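Local coordinates for glycerophosphodiester phosphodiesterase (PDB 1O1Z), which belongs to the glycerophosphodiester phosphodiesterase family and adopts a TIM-barrel fold, here crystallised with a bound sodium ion, at residues A118-S123 / L129-F134; T91-V96 / I106-K111. One frame throughout, in Å; residues are numbered along the deposited sequence.

Contact 1 (A118-S123 / L129-F134); sequences AVLEIS and LIFSSF. With NA (sodium ion), chain B.
The phenyl ring of Phe131 reaches from strand 129-133 into the flank of helix 118-123, where it meets Val119, Leu120 and Ser123. With its CG anti to the carbonyl carbon (chi1 -56°), the ring carries its far rim to the helix. Ser123 sits at the ring's edge, near its plane, Ser123 OG lying 3.6 Å from Phe131 CE1. The side chains of Val119 and Phe131 pass alongside one another, pointing opposite ways, with Val119 CG1 3.6 Å from Phe131 CE1. Leu120 CD2 is a looser neighbour, 4.3 Å from Phe131 CZ. Two residues earlier on the same face of the strand, Leu129 presses CD1 against Ser123 CB at 3.5 Å.

The hydroxyl of Ser123 is spent on its own helix: OG donates to Val119 O at 2.7 Å, from above the carbonyl plane. Ser123 N binds the same oxygen from the opposite face, at 3.0 Å. Ser123 O turns to the sodium ion, 2.4 Å away, which Arg126 O and a water also bind; that water lies in plane at the edge of the Phe131 ring.

A buried serine can thus border an aromatic ring and a leucine because its hydroxyl is satisfied within the helix, while its carbonyl serves the metal.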
# COMPACT_ATOMS: atom_id res chain seq x y z
N ALA A 118 -15.50 -4.49 6.40
CA ALA A 118 -15.01 -5.86 6.34
C ALA A 118 -13.51 -5.97 6.57
O ALA A 118 -13.04 -6.90 7.22
CB ALA A 118 -15.39 -6.50 5.02
N VAL A 119 -12.76 -5.03 6.04
CA VAL A 119 -11.32 -5.00 6.23
C VAL A 119 -11.00 -4.77 7.71
O VAL A 119 -10.14 -5.43 8.26
CB VAL A 119 -10.66 -3.91 5.37
CG1 VAL A 119 -9.21 -3.66 5.80
CG2 VAL A 119 -10.74 -4.30 3.90
N LEU A 120 -11.68 -3.82 8.34
CA LEU A 120 -11.43 -3.53 9.76
C LEU A 120 -11.75 -4.73 10.63
O LEU A 120 -11.02 -5.02 11.57
CB LEU A 120 -12.17 -2.28 10.19
CG LEU A 120 -11.52 -1.01 9.62
CD1 LEU A 120 -12.45 0.19 9.71
CD2 LEU A 120 -10.16 -0.75 10.36
N GLU A 121 -12.82 -5.45 10.32
CA GLU A 121 -13.19 -6.60 11.12
C GLU A 121 -12.13 -7.69 11.04
O GLU A 121 -11.71 -8.23 12.09
CB GLU A 121 -14.58 -7.11 10.70
CG GLU A 121 -15.13 -8.20 11.60
CD GLU A 121 -15.25 -7.77 13.06
OE1 GLU A 121 -15.56 -6.58 13.34
OE2 GLU A 121 -15.03 -8.64 13.94
N ILE A 122 -11.67 -8.02 9.83
CA ILE A 122 -10.71 -9.09 9.67
C ILE A 122 -9.34 -8.68 10.23
O ILE A 122 -8.54 -9.52 10.66
CB ILE A 122 -10.60 -9.55 8.20
CG1 ILE A 122 -9.83 -10.88 8.15
CG2 ILE A 122 -9.98 -8.52 7.35
N SER A 123 -9.10 -7.38 10.29
CA SER A 123 -7.83 -6.86 10.75
C SER A 123 -7.71 -6.78 12.26
O SER A 123 -6.62 -6.55 12.78
CB SER A 123 -7.57 -5.50 10.12
OG SER A 123 -7.46 -5.63 8.69
N LEU A 129 -0.20 -3.65 10.49
CA LEU A 129 -0.95 -3.21 9.34
C LEU A 129 -0.89 -1.70 9.20
O LEU A 129 -0.90 -0.97 10.22
CB LEU A 129 -2.41 -3.62 9.46
CG LEU A 129 -2.63 -5.10 9.61
CD1 LEU A 129 -4.09 -5.39 9.76
CD2 LEU A 129 -2.04 -5.90 8.43
N ILE A 130 -0.82 -1.24 7.96
CA ILE A 130 -0.99 0.16 7.62
C ILE A 130 -2.10 0.24 6.58
O ILE A 130 -2.00 -0.40 5.54
CB ILE A 130 0.29 0.78 7.02
CG1 ILE A 130 1.46 0.70 7.98
CG2 ILE A 130 0.03 2.25 6.66
CD1 ILE A 130 2.83 0.94 7.28
N PHE A 131 -3.17 0.98 6.87
CA PHE A 131 -4.28 1.18 5.92
C PHE A 131 -4.03 2.45 5.15
O PHE A 131 -3.77 3.48 5.76
CB PHE A 131 -5.61 1.28 6.66
CG PHE A 131 -5.87 0.07 7.53
CD1 PHE A 131 -6.29 -1.13 6.94
CD2 PHE A 131 -5.63 0.11 8.89
CE1 PHE A 131 -6.51 -2.26 7.77
CE2 PHE A 131 -5.83 -1.02 9.68
CZ PHE A 131 -6.28 -2.20 9.08
N SER A 132 -4.13 2.41 3.84
CA SER A 132 -3.95 3.60 3.07
C SER A 132 -5.05 3.71 2.03
O SER A 132 -5.77 2.75 1.72
CB SER A 132 -2.58 3.65 2.39
OG SER A 132 -2.38 2.51 1.56
N SER A 133 -5.21 4.93 1.53
CA SER A 133 -6.22 5.22 0.52
C SER A 133 -5.99 6.61 -0.03
O SER A 133 -5.46 7.50 0.66
CB SER A 133 -7.64 5.14 1.12
OG SER A 133 -8.63 5.37 0.12
N PHE A 134 -6.40 6.83 -1.28
CA PHE A 134 -6.48 8.18 -1.81
C PHE A 134 -7.74 8.93 -1.30
O PHE A 134 -7.86 10.15 -1.47
CB PHE A 134 -6.50 8.13 -3.36
CG PHE A 134 -5.18 7.72 -3.99
CD1 PHE A 134 -4.19 8.67 -4.19
CD2 PHE A 134 -4.93 6.41 -4.33
CE1 PHE A 134 -2.97 8.31 -4.78
CE2 PHE A 134 -3.70 6.05 -4.89
CZ PHE A 134 -2.73 7.02 -5.10
NA NA B . -5.08 -5.11 13.86
O HOH W 1 -6.21 -3.38 12.68

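Contact 2 (T91-V96 / I106-K111); sequences TTLKEV and INIEIK
Glu95 OE1 is gripped by both Thr92 N and Lys83 NZ, at the start of the helix whose Leu93 and Val96 pack on Ile108 and Ile106. Thr92 N donates to Glu95 OE1 at 3.2 Å, and the oxygen accepts through its anti lone pair, directed away from the other carboxylate oxygen; Lys83 adds a salt bridge. In return Glu95 N donates to Thr92 OG1, also at 3.2 Å and fairly straight (158°). These reciprocal bonds make a capping box with Thr92 as N-cap.

The cap fixes the first turn of the helix, which faces strand 106-110 with two apolar side chains. Leu93 holds CG anti to its backbone nitrogen (chi1 -177°) and sets both methyls against the end of Ile108, Leu93 CD1 and Leu93 CD2 each lying 4.1 Å from Ile108 CD1; the two side chains meet at about a right angle. Further along the helix, Val96 CG1 comes to 4.0 Å from Ile106 CD1. Leu30 and Phe33 of helix 30-38 also touch Val96.

Ile106 and Ile108 alternate with Asn107 and Glu109, which project from the other side of the strand. There Lys111 NZ makes a 2.9 Å salt bridge to Glu109 OE2, approached from above the carboxylate plane. An outward aliphatic face under a helix, on a strand with parallel neighbours on both sides, is as expected in a TIM barrel, the clan of this family; Asn107 and Glu109 lie on the inward face.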
# COMPACT_ATOMS: atom_id res chain seq x y z
N THR A 91 -6.37 -14.04 -4.65
CA THR A 91 -6.41 -14.37 -3.25
C THR A 91 -7.24 -13.40 -2.42
O THR A 91 -7.71 -12.40 -2.92
CB THR A 91 -4.96 -14.52 -2.70
OG1 THR A 91 -4.96 -15.11 -1.40
CG2 THR A 91 -4.25 -13.22 -2.56
N THR A 92 -7.49 -13.78 -1.19
CA THR A 92 -8.28 -12.97 -0.26
C THR A 92 -7.35 -12.40 0.79
O THR A 92 -6.26 -12.92 1.04
CB THR A 92 -9.32 -13.80 0.42
OG1 THR A 92 -8.72 -14.86 1.18
CG2 THR A 92 -10.23 -14.52 -0.63
N LEU A 93 -7.80 -11.34 1.44
CA LEU A 93 -7.00 -10.77 2.52
C LEU A 93 -6.77 -11.79 3.64
O LEU A 93 -5.67 -11.89 4.17
CB LEU A 93 -7.66 -9.49 3.02
CG LEU A 93 -6.89 -8.76 4.10
CD1 LEU A 93 -5.51 -8.31 3.55
CD2 LEU A 93 -7.70 -7.56 4.60
N LYS A 94 -7.81 -12.55 3.97
CA LYS A 94 -7.69 -13.63 4.94
C LYS A 94 -6.51 -14.58 4.62
O LYS A 94 -5.70 -14.95 5.51
CB LYS A 94 -8.99 -14.43 5.01
CG LYS A 94 -8.94 -15.72 5.84
CD LYS A 94 -10.31 -16.38 5.91
CE LYS A 94 -10.27 -17.70 6.69
NZ LYS A 94 -9.48 -18.74 5.97
N GLU A 95 -6.42 -15.00 3.36
CA GLU A 95 -5.35 -15.90 2.92
C GLU A 95 -3.96 -15.26 3.00
O GLU A 95 -2.97 -15.92 3.35
CB GLU A 95 -5.64 -16.42 1.51
CG GLU A 95 -6.82 -17.35 1.48
CD GLU A 95 -7.22 -17.80 0.10
OE1 GLU A 95 -7.49 -16.93 -0.77
OE2 GLU A 95 -7.27 -19.02 -0.12
N VAL A 96 -3.86 -13.97 2.70
CA VAL A 96 -2.58 -13.28 2.84
C VAL A 96 -2.11 -13.33 4.29
O VAL A 96 -0.95 -13.62 4.56
CB VAL A 96 -2.64 -11.83 2.33
CG1 VAL A 96 -1.33 -11.13 2.56
CG2 VAL A 96 -3.00 -11.81 0.85
N ILE A 106 2.01 -5.29 6.47
CA ILE A 106 1.12 -5.31 5.32
C ILE A 106 0.44 -3.95 5.20
O ILE A 106 -0.29 -3.53 6.11
CB ILE A 106 0.07 -6.42 5.39
CG1 ILE A 106 0.73 -7.80 5.51
CG2 ILE A 106 -0.78 -6.41 4.15
CD1 ILE A 106 -0.28 -8.92 5.77
N ASN A 107 0.72 -3.26 4.12
CA ASN A 107 0.09 -2.00 3.78
C ASN A 107 -1.09 -2.32 2.89
O ASN A 107 -0.92 -2.73 1.76
CB ASN A 107 1.09 -1.08 3.09
CG ASN A 107 0.49 0.15 2.52
OD1 ASN A 107 1.05 0.70 1.57
ND2 ASN A 107 -0.62 0.63 3.09
N ILE A 108 -2.29 -2.19 3.46
CA ILE A 108 -3.53 -2.48 2.75
C ILE A 108 -4.09 -1.21 2.16
O ILE A 108 -4.53 -0.34 2.90
CB ILE A 108 -4.55 -3.10 3.74
CG1 ILE A 108 -4.02 -4.37 4.39
CG2 ILE A 108 -5.88 -3.38 3.07
CD1 ILE A 108 -4.81 -4.84 5.58
N GLU A 109 -4.09 -1.10 0.84
CA GLU A 109 -4.71 0.03 0.17
C GLU A 109 -6.17 -0.31 -0.06
O GLU A 109 -6.51 -1.26 -0.77
CB GLU A 109 -4.02 0.41 -1.14
CG GLU A 109 -4.73 1.61 -1.77
CD GLU A 109 -4.23 2.09 -3.11
OE1 GLU A 109 -3.13 1.69 -3.55
OE2 GLU A 109 -4.98 2.88 -3.74
N ILE A 110 -7.04 0.52 0.50
CA ILE A 110 -8.47 0.35 0.35
C ILE A 110 -8.88 0.97 -0.97
O ILE A 110 -8.79 2.20 -1.14
CB ILE A 110 -9.22 1.05 1.48
CG1 ILE A 110 -8.66 0.72 2.85
CG2 ILE A 110 -10.71 0.72 1.34
CD1 ILE A 110 -8.96 -0.62 3.28
N LYS A 111 -9.39 0.17 -1.90
CA LYS A 111 -9.79 0.69 -3.20
C LYS A 111 -11.26 1.13 -3.27
O LYS A 111 -11.65 1.86 -4.20
CB LYS A 111 -9.53 -0.38 -4.28
CG LYS A 111 -8.07 -0.67 -4.53
CD LYS A 111 -7.34 0.59 -5.06
CE LYS A 111 -6.09 0.30 -5.84
NZ LYS A 111 -5.45 1.60 -6.29

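Along the chain, both segments of contact 2 come before those of contact 1, and the centres of the two contacts lie about 8 Å apart on the same side of the molecule. Strands 105-110 and 129-133 are parallel neighbours in the barrel sheet, joined by probable hydrogen bonds from Ile108 N to Ile130 O and from Ile110 N to Ser132 O. Helix 116-123 connects them as a beta-alpha-beta unit, so that contact 1 packs the helix against the second strand of the unit, while contact 2 packs the preceding helix, 93-99, against the first. The helices also meet, through Ile122 on Leu93 and Phe97 on Ser123. Together the contacts make one continuous sector of the helical shell around the barrel.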